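Local coordinates for cyclic nucleotide-binding protein (Ruegeria pomeroyi, PDB 3FX3) that probably acts as a DNA-binding transcription factor of the Crp family, joining a cyclic nucleotide-binding domain to a helix-turn-helix domain, at residues S16-S21 with Q53-V58; S78-T81 with S85-E88. All blocks are in the same frame, centred on the assembly; numbering follows the deposited sequence.

Contact 1: residues S16-S21 with Q53-V58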
loop_
_atom_site.group_PDB
_atom_site.type_symbol
_atom_site.label_atom_id
_atom_site.label_comp_id
_atom_site.label_asym_id
_atom_site.label_seq_id
_atom_site.Cartn_x
_atom_site.Cartn_y
_atom_site.Cartn_z
ATOM N N SER B 16 -8.923 -9.241 -7.537
ATOM C CA SER B 16 -8.806 -9.060 -6.092
ATOM C C SER B 16 -7.361 -9.185 -5.587
ATOM O O SER B 16 -6.536 -9.878 -6.167
ATOM C CB SER B 16 -9.668 -10.072 -5.346
ATOM O OG SER B 16 -9.131 -11.388 -5.432
ATOM N N LEU B 17 -7.088 -8.507 -4.496
ATOM C CA LEU B 17 -5.823 -8.628 -3.792
ATOM C C LEU B 17 -5.402 -10.087 -3.525
ATOM O O LEU B 17 -4.250 -10.470 -3.779
ATOM C CB LEU B 17 -5.933 -7.871 -2.465
ATOM C CG LEU B 17 -4.671 -7.768 -1.650
ATOM C CD1 LEU B 17 -3.739 -6.808 -2.423
ATOM C CD2 LEU B 17 -4.952 -7.281 -0.218
ATOM N N LEU B 18 -6.324 -10.893 -3.013
ATOM C CA LEU B 18 -6.045 -12.308 -2.755
ATOM C C LEU B 18 -5.523 -13.014 -4.010
ATOM O O LEU B 18 -4.461 -13.639 -3.997
ATOM C CB LEU B 18 -7.294 -13.025 -2.284
ATOM C CG LEU B 18 -7.167 -14.524 -2.032
ATOM C CD1 LEU B 18 -6.212 -14.837 -0.865
ATOM C CD2 LEU B 18 -8.556 -15.088 -1.760
ATOM N N ILE B 19 -6.295 -12.915 -5.084
ATOM C CA ILE B 19 -6.014 -13.712 -6.262
ATOM C C ILE B 19 -4.820 -13.140 -7.065
ATOM O O ILE B 19 -3.979 -13.888 -7.551
ATOM C CB ILE B 19 -7.264 -13.880 -7.138
ATOM C CG1 ILE B 19 -8.390 -14.537 -6.316
ATOM C CG2 ILE B 19 -6.915 -14.705 -8.414
ATOM C CD1 ILE B 19 -8.058 -15.948 -5.726
ATOM N N ARG B 20 -4.720 -11.825 -7.137
ATOM C CA ARG B 20 -3.552 -11.195 -7.748
ATOM C C ARG B 20 -2.250 -11.586 -7.049
ATOM O O ARG B 20 -1.216 -11.544 -7.674
ATOM C CB ARG B 20 -3.625 -9.670 -7.677
ATOM C CG ARG B 20 -4.383 -8.988 -8.777
ATOM C CD ARG B 20 -4.287 -7.467 -8.524
ATOM N NE ARG B 20 -5.237 -7.013 -7.490
ATOM C CZ ARG B 20 -5.103 -5.931 -6.693
ATOM N NH1 ARG B 20 -4.017 -5.143 -6.728
ATOM N NH2 ARG B 20 -6.090 -5.636 -5.844
ATOM N N SER B 21 -2.296 -11.878 -5.750
ATOM C CA SER B 21 -1.083 -12.229 -5.026
ATOM C C SER B 21 -0.594 -13.657 -5.275
ATOM O O SER B 21 0.532 -13.983 -4.918
ATOM C CB SER B 21 -1.301 -12.031 -3.544
ATOM O OG SER B 21 -1.665 -10.663 -3.315
ATOM N N GLN B 53 -13.788 -18.958 8.421
ATOM C CA GLN B 53 -13.606 -20.221 7.729
ATOM C C GLN B 53 -13.374 -20.057 6.239
ATOM O O GLN B 53 -13.177 -21.037 5.554
ATOM C CB GLN B 53 -14.842 -21.086 7.923
ATOM C CG GLN B 53 -15.106 -21.471 9.349
ATOM C CD GLN B 53 -16.476 -22.115 9.486
ATOM O OE1 GLN B 53 -17.533 -21.488 9.183
ATOM N NE2 GLN B 53 -16.472 -23.377 9.891
ATOM N N ALA B 54 -13.420 -18.826 5.745
ATOM C CA ALA B 54 -13.218 -18.550 4.335
ATOM C C ALA B 54 -12.674 -17.156 4.177
ATOM O O ALA B 54 -12.798 -16.306 5.096
ATOM C CB ALA B 54 -14.550 -18.686 3.543
ATOM N N ILE B 55 -12.068 -16.926 3.018
ATOM C CA ILE B 55 -11.676 -15.606 2.590
ATOM C C ILE B 55 -12.678 -15.198 1.518
ATOM O O ILE B 55 -13.103 -16.027 0.723
ATOM C CB ILE B 55 -10.256 -15.603 2.007
ATOM C CG1 ILE B 55 -9.238 -16.078 3.069
ATOM C CG2 ILE B 55 -9.877 -14.226 1.535
ATOM C CD1 ILE B 55 -7.807 -16.273 2.507
ATOM N N HIS B 56 -13.014 -13.925 1.482
ATOM C CA HIS B 56 -14.160 -13.439 0.710
ATOM C C HIS B 56 -13.770 -12.514 -0.406
ATOM O O HIS B 56 -12.952 -11.635 -0.226
ATOM C CB HIS B 56 -15.154 -12.746 1.650
ATOM C CG HIS B 56 -15.347 -13.482 2.932
ATOM N ND1 HIS B 56 -16.120 -14.617 3.030
ATOM C CD2 HIS B 56 -14.819 -13.279 4.165
ATOM C CE1 HIS B 56 -16.085 -15.066 4.273
ATOM N NE2 HIS B 56 -15.305 -14.269 4.985
ATOM N N VAL B 57 -14.404 -12.714 -1.551
ATOM C CA VAL B 57 -14.211 -11.894 -2.717
ATOM C C VAL B 57 -15.572 -11.476 -3.303
ATOM O O VAL B 57 -16.379 -12.340 -3.717
ATOM C CB VAL B 57 -13.431 -12.659 -3.798
ATOM C CG1 VAL B 57 -13.136 -11.724 -4.960
ATOM C CG2 VAL B 57 -12.110 -13.263 -3.235
ATOM N N VAL B 58 -15.838 -10.173 -3.330
ATOM C CA VAL B 58 -17.092 -9.660 -3.887
ATOM C C VAL B 58 -17.037 -9.790 -5.409
ATOM O O VAL B 58 -16.040 -9.405 -6.018
ATOM C CB VAL B 58 -17.337 -8.209 -3.478
ATOM C CG1 VAL B 58 -18.725 -7.706 -3.997
ATOM C CG2 VAL B 58 -17.224 -8.076 -1.960
#
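With a chi1 of 177°, Leu18 extends its CG away from its own amide N, while in Ile55 a chi1 of -60° puts CG2, not CG1, opposite the amide N; together these send a leucine methyl from helix 17-20 onto the branch methyl of strand 54-58. Leu18 CD2 lies 3.7 Å from Ile55 CG2, the closest approach between the two segments. The other leucine methyl, CD1, meets the end of the isoleucine chain at 4.0 Å from Ile55 CD1, so both branches of each residue touch as the two side chains run at a slant to each other. Val57, two residues along and on the same side of the strand, adds CG2 at 4.3 Å from Leu18 CD2 and turns CG1 to the start of the helix, 3.9 Å from Ser16 CB. Ser16 is the N-cap: its OG accepts from Ile19 N over 3.2 Å in a nearly straight bond, and it is also hydrogen-bonded to Ala13 O. His56, between the two strand contributors, points to the other side of the sheet, where it is hydrogen-bonded to Tyr97 and His111. No hydrogen bond joins the segments; the short helix 17-20 lies on this sheet of the cyclic nucleotide-binding domain by buried aliphatic packing, and the Ser16 hydroxyl can sit beside the valine methyls without a polar mate on the strand because the capping bond and Ala13 occupy it.

Contact 2: residues S78-T81 with S85-E88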
loop_
_atom_site.group_PDB
_atom_site.type_symbol
_atom_site.label_atom_id
_atom_site.label_comp_id
_atom_site.label_asym_id
_atom_site.label_seq_id
_atom_site.Cartn_x
_atom_site.Cartn_y
_atom_site.Cartn_z
ATOM N N SER B 78 -15.577 -0.538 6.905
ATOM C CA SER B 78 -15.208 -0.557 5.484
ATOM C C SER B 78 -16.376 -0.969 4.641
ATOM O O SER B 78 -17.295 -1.626 5.133
ATOM C CB SER B 78 -14.117 -1.561 5.190
ATOM O OG SER B 78 -13.478 -1.977 6.340
ATOM N N VAL B 79 -16.306 -0.613 3.366
ATOM C CA VAL B 79 -17.171 -1.159 2.344
ATOM C C VAL B 79 -16.357 -1.711 1.199
ATOM O O VAL B 79 -15.353 -1.116 0.802
ATOM C CB VAL B 79 -18.202 -0.152 1.818
ATOM C CG1 VAL B 79 -19.201 0.108 2.876
ATOM C CG2 VAL B 79 -17.542 1.157 1.370
ATOM N N PHE B 80 -16.779 -2.852 0.672
ATOM C CA PHE B 80 -16.095 -3.508 -0.460
ATOM C C PHE B 80 -17.067 -3.789 -1.566
ATOM O O PHE B 80 -18.256 -4.005 -1.307
ATOM C CB PHE B 80 -15.449 -4.830 -0.007
ATOM C CG PHE B 80 -14.300 -4.638 0.936
ATOM C CD1 PHE B 80 -13.068 -4.239 0.466
ATOM C CD2 PHE B 80 -14.464 -4.802 2.310
ATOM C CE1 PHE B 80 -11.998 -4.030 1.352
ATOM C CE2 PHE B 80 -13.413 -4.602 3.183
ATOM C CZ PHE B 80 -12.184 -4.222 2.720
ATOM N N THR B 81 -16.550 -3.839 -2.795
ATOM C CA THR B 81 -17.378 -4.045 -3.960
ATOM C C THR B 81 -16.685 -4.981 -4.967
ATOM O O THR B 81 -15.679 -5.603 -4.651
ATOM C CB THR B 81 -17.801 -2.688 -4.611
ATOM O OG1 THR B 81 -18.857 -2.923 -5.557
ATOM C CG2 THR B 81 -16.646 -2.004 -5.306
ATOM N N SER B 85 -11.217 -8.354 -2.430
ATOM C CA SER B 85 -11.185 -9.429 -1.436
ATOM C C SER B 85 -11.073 -8.848 -0.049
ATOM O O SER B 85 -10.630 -7.723 0.121
ATOM C CB SER B 85 -10.006 -10.393 -1.657
ATOM O OG SER B 85 -8.763 -9.720 -1.621
ATOM N N PHE B 86 -11.485 -9.615 0.945
ATOM C CA PHE B 86 -11.264 -9.214 2.324
ATOM C C PHE B 86 -11.295 -10.449 3.231
ATOM O O PHE B 86 -11.750 -11.518 2.812
ATOM C CB PHE B 86 -12.304 -8.151 2.751
ATOM C CG PHE B 86 -13.743 -8.639 2.730
ATOM C CD1 PHE B 86 -14.494 -8.541 1.600
ATOM C CD2 PHE B 86 -14.318 -9.202 3.854
ATOM C CE1 PHE B 86 -15.797 -8.993 1.561
ATOM C CE2 PHE B 86 -15.642 -9.631 3.835
ATOM C CZ PHE B 86 -16.377 -9.535 2.668
ATOM N N GLY B 87 -10.829 -10.295 4.475
ATOM C CA GLY B 87 -10.761 -11.380 5.429
ATOM C C GLY B 87 -9.539 -12.280 5.361
ATOM O O GLY B 87 -9.504 -13.327 6.031
ATOM N N GLU B 88 -8.544 -11.894 4.550
ATOM C CA GLU B 88 -7.340 -12.708 4.358
ATOM C C GLU B 88 -6.615 -12.913 5.680
ATOM O O GLU B 88 -6.356 -14.059 6.068
ATOM C CB GLU B 88 -6.351 -12.098 3.338
ATOM C CG GLU B 88 -6.898 -11.801 1.952
ATOM C CD GLU B 88 -7.525 -10.416 1.806
ATOM O OE1 GLU B 88 -7.813 -9.752 2.822
ATOM O OE2 GLU B 88 -7.738 -9.990 0.650
#
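Strands 74-81 and 84-86 belong to different sheets of the cyclic nucleotide-binding domain, and here their backbones stay apart, with the nearest CA atoms, those of Phe80 and Ser85, 7.8 Å from each other. Side chains fill the interval. Phe86 CB sits off-centre over one face of the Phe80 ring, in a CH-pi contact 4.0 Å from the ring centroid; the nearest ring atom is Phe80 CE2, 3.7 Å from Phe86 CB. The planes of the two rings diverge by only 12°, but a large offset, with centroids 5.1 Å apart, leaves little of one ring over the other. A chi1 of 63° places Phe86 CG between its own backbone N and carbonyl carbon, and from there CD1 comes within 3.8 Å of Phe80 CD2. With an alanine at Phe80, Phe86 CB would probably lose the ring face it rests on, and a gap is likely to open between the two strands. CB of Ser85 is directed away from strand 74-81, and its OG donates to Glu88 OE2 over 2.5 Å, nearly in line with the carboxylate C-O bond. The other carboxylate oxygen, OE1, is hydrogen-bonded to His140 of the second subunit. The chemistry is thus divided: aromatic packing, with no hydrogen bond between the segments, joins the two sheets, while the buried carboxylate of Glu88 is held by Ser85 and by the dimer partner.

Contacts 1 and 2 lie about 8 Å apart between centres and share a sheet, since strands 54-58 and 84-86 are antiparallel neighbours. A probable backbone hydrogen bond ties them, Phe86 N lying 2.8 Å from His56 O. Ser85 makes a second tie: its OG is 3.0 Å from Leu18 N, a probable hydrogen bond that links the first turn of the short helix 17-20 to the strand of contact 2. The sheet therefore carries the helix on the Ile55 and Val57 side and meets strand 74-81 on the Phe86 side. Both contacts also reach the second subunit: Leu17 packs on its His140, the same residue that bonds to Glu88, and Ser21 and Glu88 both pack on its Phe136.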